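Local structure of PtLCIB4 H88A mutant (Phaeodactylum tricornutum, 5B5Z) at residues 127-132 and 136-141; 141-146 and 207-212. The protein probably interconverts carbon dioxide and bicarbonate as a zinc-dependent enzyme of the LCIB family, a group of beta-carbonic anhydrases. One frame throughout, in Å; residues are numbered along the deposited sequence.

Interaction 1: residues 127-132 and 136-141. With ZN (zinc ion), chain C.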
loop_
_atom_site.group_PDB
_atom_site.type_symbol
_atom_site.label_atom_id
_atom_site.label_comp_id
_atom_site.label_asym_id
_atom_site.label_seq_id
_atom_site.Cartn_x
_atom_site.Cartn_y
_atom_site.Cartn_z
ATOM N N VAL A 127 -4.987 17.676 -9.709
ATOM C CA VAL A 127 -5.893 16.995 -10.623
ATOM C C VAL A 127 -7.257 16.860 -9.952
ATOM O O VAL A 127 -7.355 16.764 -8.729
ATOM C CB VAL A 127 -5.341 15.615 -11.067
ATOM C CG1 VAL A 127 -5.324 14.626 -9.898
ATOM C CG2 VAL A 127 -6.134 15.077 -12.254
ATOM N N ALA A 128 -8.309 16.931 -10.758
ATOM C CA ALA A 128 -9.658 16.852 -10.232
ATOM C C ALA A 128 -9.869 15.506 -9.569
ATOM O O ALA A 128 -9.387 14.483 -10.058
ATOM C CB ALA A 128 -10.686 17.076 -11.347
ATOM N N ARG A 129 -10.569 15.523 -8.442
ATOM C CA ARG A 129 -10.890 14.308 -7.705
ATOM C C ARG A 129 -12.399 14.082 -7.648
ATOM O O ARG A 129 -13.169 15.036 -7.571
ATOM C CB ARG A 129 -10.308 14.377 -6.293
ATOM C CG ARG A 129 -8.786 14.328 -6.262
ATOM C CD ARG A 129 -8.258 14.298 -4.837
ATOM N NE ARG A 129 -6.804 14.462 -4.807
ATOM C CZ ARG A 129 -5.937 13.453 -4.762
ATOM N NH1 ARG A 129 -6.377 12.209 -4.722
ATOM N NH2 ARG A 129 -4.634 13.692 -4.748
ATOM N N ARG A 130 -12.804 12.816 -7.684
ATOM C CA ARG A 130 -14.211 12.441 -7.697
ATOM C C ARG A 130 -14.993 13.127 -6.575
ATOM O O ARG A 130 -14.565 13.141 -5.422
ATOM C CB ARG A 130 -14.351 10.916 -7.592
ATOM C CG ARG A 130 -15.778 10.426 -7.398
ATOM C CD ARG A 130 -15.873 8.906 -7.409
ATOM N NE ARG A 130 -15.061 8.260 -6.374
ATOM C CZ ARG A 130 -15.438 8.115 -5.108
ATOM N NH1 ARG A 130 -16.603 8.591 -4.706
ATOM N NH2 ARG A 130 -14.644 7.502 -4.238
ATOM N N GLY A 131 -16.125 13.727 -6.930
ATOM C CA GLY A 131 -17.007 14.332 -5.948
ATOM C C GLY A 131 -16.494 15.594 -5.282
ATOM O O GLY A 131 -17.088 16.069 -4.313
ATOM N N ARG A 132 -15.404 16.152 -5.799
ATOM C CA ARG A 132 -14.820 17.351 -5.208
ATOM C C ARG A 132 -14.756 18.514 -6.174
ATOM O O ARG A 132 -14.414 18.345 -7.341
ATOM C CB ARG A 132 -13.415 17.063 -4.697
ATOM C CG ARG A 132 -13.389 16.188 -3.472
ATOM C CD ARG A 132 -12.058 16.315 -2.784
ATOM N NE ARG A 132 -12.254 16.363 -1.346
ATOM C CZ ARG A 132 -12.064 17.441 -0.599
ATOM N NH1 ARG A 132 -11.639 18.566 -1.148
ATOM N NH2 ARG A 132 -12.276 17.375 0.704
ATOM N N GLY A 136 -7.047 19.703 -4.907
ATOM C CA GLY A 136 -5.921 19.766 -3.998
ATOM C C GLY A 136 -4.666 19.224 -4.656
ATOM O O GLY A 136 -4.680 18.871 -5.837
ATOM N N ALA A 137 -3.589 19.154 -3.886
ATOM C CA ALA A 137 -2.282 18.796 -4.420
ATOM C C ALA A 137 -2.194 17.336 -4.845
ATOM O O ALA A 137 -2.834 16.458 -4.264
ATOM C CB ALA A 137 -1.207 19.102 -3.398
ATOM N N CYS A 138 -1.375 17.088 -5.860
ATOM C CA CYS A 138 -1.099 15.739 -6.349
ATOM C C CYS A 138 0.283 15.769 -6.996
ATOM O O CYS A 138 0.431 16.326 -8.079
ATOM C CB CYS A 138 -2.171 15.312 -7.358
ATOM S SG CYS A 138 -2.058 13.623 -7.965
ATOM N N CYS A 139 1.321 15.206 -6.382
ATOM C CA CYS A 139 1.323 14.429 -5.152
ATOM C C CYS A 139 1.274 15.279 -3.867
ATOM O O CYS A 139 2.177 16.044 -3.619
ATOM C CB CYS A 139 2.596 13.582 -5.189
ATOM S SG CYS A 139 2.863 12.542 -3.700
ATOM N N GLY A 140 0.245 15.114 -3.040
ATOM C CA GLY A 140 0.126 15.879 -1.807
ATOM C C GLY A 140 1.328 15.786 -0.880
ATOM O O GLY A 140 1.832 16.794 -0.367
ATOM N N SER A 141 1.791 14.563 -0.651
ATOM C CA SER A 141 2.941 14.327 0.197
ATOM C C SER A 141 4.196 15.027 -0.316
ATOM O O SER A 141 4.889 15.694 0.444
ATOM C CB SER A 141 3.202 12.815 0.331
ATOM O OG SER A 141 4.479 12.571 0.905
HETATM ZN ZN ZN C . 1.109 11.052 -3.774
HETATM O O HOH W 1 -5.329 16.449 -6.823
HETATM O O HOH W 2 -0.482 12.054 -3.392
#
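The carbonyl O of Gly-136 is gripped by two groups: water 1, its oxygen 2.7 Å away, appears to donate to it, and Thr-126 OG1 gives it a second hydrogen bond. The water ties it to Val-127, accepting from Val-127 N at 3.2 Å and, weakly, from Arg-129 NE, whose N-H also bonds Gly-135 O. With positive phi (74°), the Gly-136 backbone suits a residue without a side chain. Beside the water, Arg-129 runs extended from CG to NE, which carries its guanidinium to 136-141; there the edge of the group points NH2 at Ala-137 O, a weak bond of 3.3 Å. The strongest polar partner of NH2 is Asp-61, in a salt bridge. Val-127 CG1 packs against Cys-138 SG at 3.9 Å, two compact apolar ends that fit a buried place.

The next residue, Cys-139, is one ligand of the Cys-His-Cys zinc site characteristic of beta-carbonic anhydrases. A cis peptide precedes it, and its side chain points away from 127-132; its SG, anti to the backbone N (chi1 178°), binds zinc at 2.3 Å. Cys-59, His-115 and water 2, 1.9 Å from zinc, complete the sphere. Cys-139 is also the N-cap of helix 140-154. Within 127-132, Arg-129 to Arg-132 form a type II beta turn with Gly-131 at its positive-phi third position, and Arg-132 NE bonds Ile-102 O of the second subunit.

Interaction 2: residues 141-146 and 207-212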
loop_
_atom_site.group_PDB
_atom_site.type_symbol
_atom_site.label_atom_id
_atom_site.label_comp_id
_atom_site.label_asym_id
_atom_site.label_seq_id
_atom_site.Cartn_x
_atom_site.Cartn_y
_atom_site.Cartn_z
ATOM N N SER A 141 1.791 14.563 -0.651
ATOM C CA SER A 141 2.941 14.327 0.197
ATOM C C SER A 141 4.196 15.027 -0.316
ATOM O O SER A 141 4.889 15.694 0.444
ATOM C CB SER A 141 3.202 12.815 0.331
ATOM O OG SER A 141 4.479 12.571 0.905
ATOM N N ALA A 142 4.498 14.853 -1.597
ATOM C CA ALA A 142 5.700 15.460 -2.162
ATOM C C ALA A 142 5.618 16.993 -2.123
ATOM O O ALA A 142 6.610 17.665 -1.845
ATOM C CB ALA A 142 5.926 14.983 -3.579
ATOM N N VAL A 143 4.442 17.537 -2.406
ATOM C CA VAL A 143 4.285 18.992 -2.446
ATOM C C VAL A 143 4.491 19.596 -1.059
ATOM O O VAL A 143 5.191 20.606 -0.918
ATOM C CB VAL A 143 2.905 19.398 -3.009
ATOM C CG1 VAL A 143 2.626 20.877 -2.748
ATOM C CG2 VAL A 143 2.838 19.109 -4.510
ATOM N N ALA A 144 3.917 18.962 -0.036
ATOM C CA ALA A 144 4.116 19.399 1.343
ATOM C C ALA A 144 5.590 19.316 1.751
ATOM O O ALA A 144 6.125 20.228 2.400
ATOM C CB ALA A 144 3.251 18.558 2.295
ATOM N N ALA A 145 6.245 18.220 1.381
ATOM C CA ALA A 145 7.657 18.051 1.696
ATOM C C ALA A 145 8.488 19.098 0.972
ATOM O O ALA A 145 9.401 19.673 1.553
ATOM C CB ALA A 145 8.139 16.660 1.328
ATOM N N ALA A 146 8.167 19.335 -0.292
ATOM C CA ALA A 146 8.898 20.327 -1.087
ATOM C C ALA A 146 8.822 21.711 -0.445
ATOM O O ALA A 146 9.832 22.422 -0.344
ATOM C CB ALA A 146 8.351 20.375 -2.504
ATOM N N VAL A 207 6.385 20.786 -11.919
ATOM C CA VAL A 207 6.763 19.864 -12.986
ATOM C C VAL A 207 8.147 19.287 -12.696
ATOM O O VAL A 207 8.482 18.207 -13.158
ATOM C CB VAL A 207 6.711 20.550 -14.386
ATOM C CG1 VAL A 207 7.913 21.473 -14.615
ATOM C CG2 VAL A 207 6.617 19.512 -15.494
ATOM N N THR A 208 8.940 19.997 -11.900
ATOM C CA THR A 208 10.261 19.520 -11.525
ATOM C C THR A 208 10.197 18.522 -10.360
ATOM O O THR A 208 10.961 17.553 -10.315
ATOM C CB THR A 208 11.169 20.715 -11.159
ATOM O OG1 THR A 208 11.323 21.515 -12.333
ATOM C CG2 THR A 208 12.532 20.240 -10.681
ATOM N N LEU A 209 9.274 18.768 -9.428
ATOM C CA LEU A 209 9.169 17.961 -8.210
ATOM C C LEU A 209 9.065 16.441 -8.454
ATOM O O LEU A 209 9.817 15.707 -7.829
ATOM C CB LEU A 209 7.982 18.445 -7.364
ATOM C CG LEU A 209 7.680 17.659 -6.081
ATOM C CD1 LEU A 209 8.845 17.613 -5.114
ATOM C CD2 LEU A 209 6.440 18.264 -5.434
ATOM N N PRO A 210 8.160 15.972 -9.352
ATOM C CA PRO A 210 8.121 14.504 -9.552
ATOM C C PRO A 210 9.415 13.916 -10.098
ATOM O O PRO A 210 9.709 12.733 -9.877
ATOM C CB PRO A 210 6.986 14.310 -10.562
ATOM C CG PRO A 210 6.812 15.688 -11.216
ATOM C CD PRO A 210 7.075 16.642 -10.093
ATOM N N VAL A 211 10.204 14.723 -10.800
ATOM C CA VAL A 211 11.468 14.215 -11.295
ATOM C C VAL A 211 12.461 14.060 -10.148
ATOM O O VAL A 211 13.153 13.051 -10.056
ATOM C CB VAL A 211 12.050 15.124 -12.390
ATOM C CG1 VAL A 211 13.396 14.599 -12.834
ATOM C CG2 VAL A 211 11.107 15.186 -13.562
ATOM N N SER A 212 12.515 15.046 -9.251
ATOM C CA SER A 212 13.349 14.942 -8.060
ATOM C C SER A 212 12.929 13.772 -7.168
ATOM O O SER A 212 13.759 13.055 -6.636
ATOM C CB SER A 212 13.299 16.246 -7.253
ATOM O OG SER A 212 13.763 17.334 -8.036
#
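Helix segments 141-146 and 207-212 cross almost at right angles, 99° between their directions, with axes 10.4 Å apart at closest approach. Their nearest CA atoms belong to Ala-142 and Leu-209. Helix 205-228 is kinked here: Pro-210 has no N-H to give, and Val-211 N makes a weak bond to Thr-208 O in place of the usual bond a full turn back.

A single large side chain carries the contact. Leu-209 has CG anti to its own N (chi1 177°), which sends the branched end out toward helix 140-154. Its CD2 methyl lies 3.6 Å from the carbonyl carbon of Ala-142, resting on the backbone as well as on the Ala-142 CB. The other methyl, CD1, meets Ala-146 CB at 3.8 Å. Because Ala-142 and Ala-146 are one turn apart, the two alanine methyl groups project from the same side of helix 140-154, and being small they let Leu-209 come close to the main chain.

This packing belongs to the helical layer beside the central mixed sheet: Pro-210 and Val-211 lie on Ile-244 of strand 238-247, while Ala-145 turns to helix 183-192. Leu-199 of helix 196-201 touches both Ala-146 and Leu-209. Val-143 reaches the same leucine too, its CG2 3.8 Å from Leu-209 CD2, the two side chains crossing at about a right angle. Ala-142 CB is about 6 Å from the zinc ion, so this apolar packing borders the metal site.

After strand 107-117 the chain enters a loop, and interaction 1 closes a tight part of it leading into helix 140-154, with three residues between its segments. The chain passes straight into that helix, and interaction 2 opens there; the two contacts are in series and share Ser-141. Interaction 2 then closes a much longer excursion, through the unmodelled residues 157-179 and helices 183-192 and 196-201, when helix 205-228 returns. Packing of Ala-137 CB on Val-143 CB, 4.1 Å apart, joins them directly. The first contact joins the start of helix 140-154, beside the zinc, to a loop that reaches the second subunit; the second joins the same helix to helix 205-228, which lies on strand 238-247.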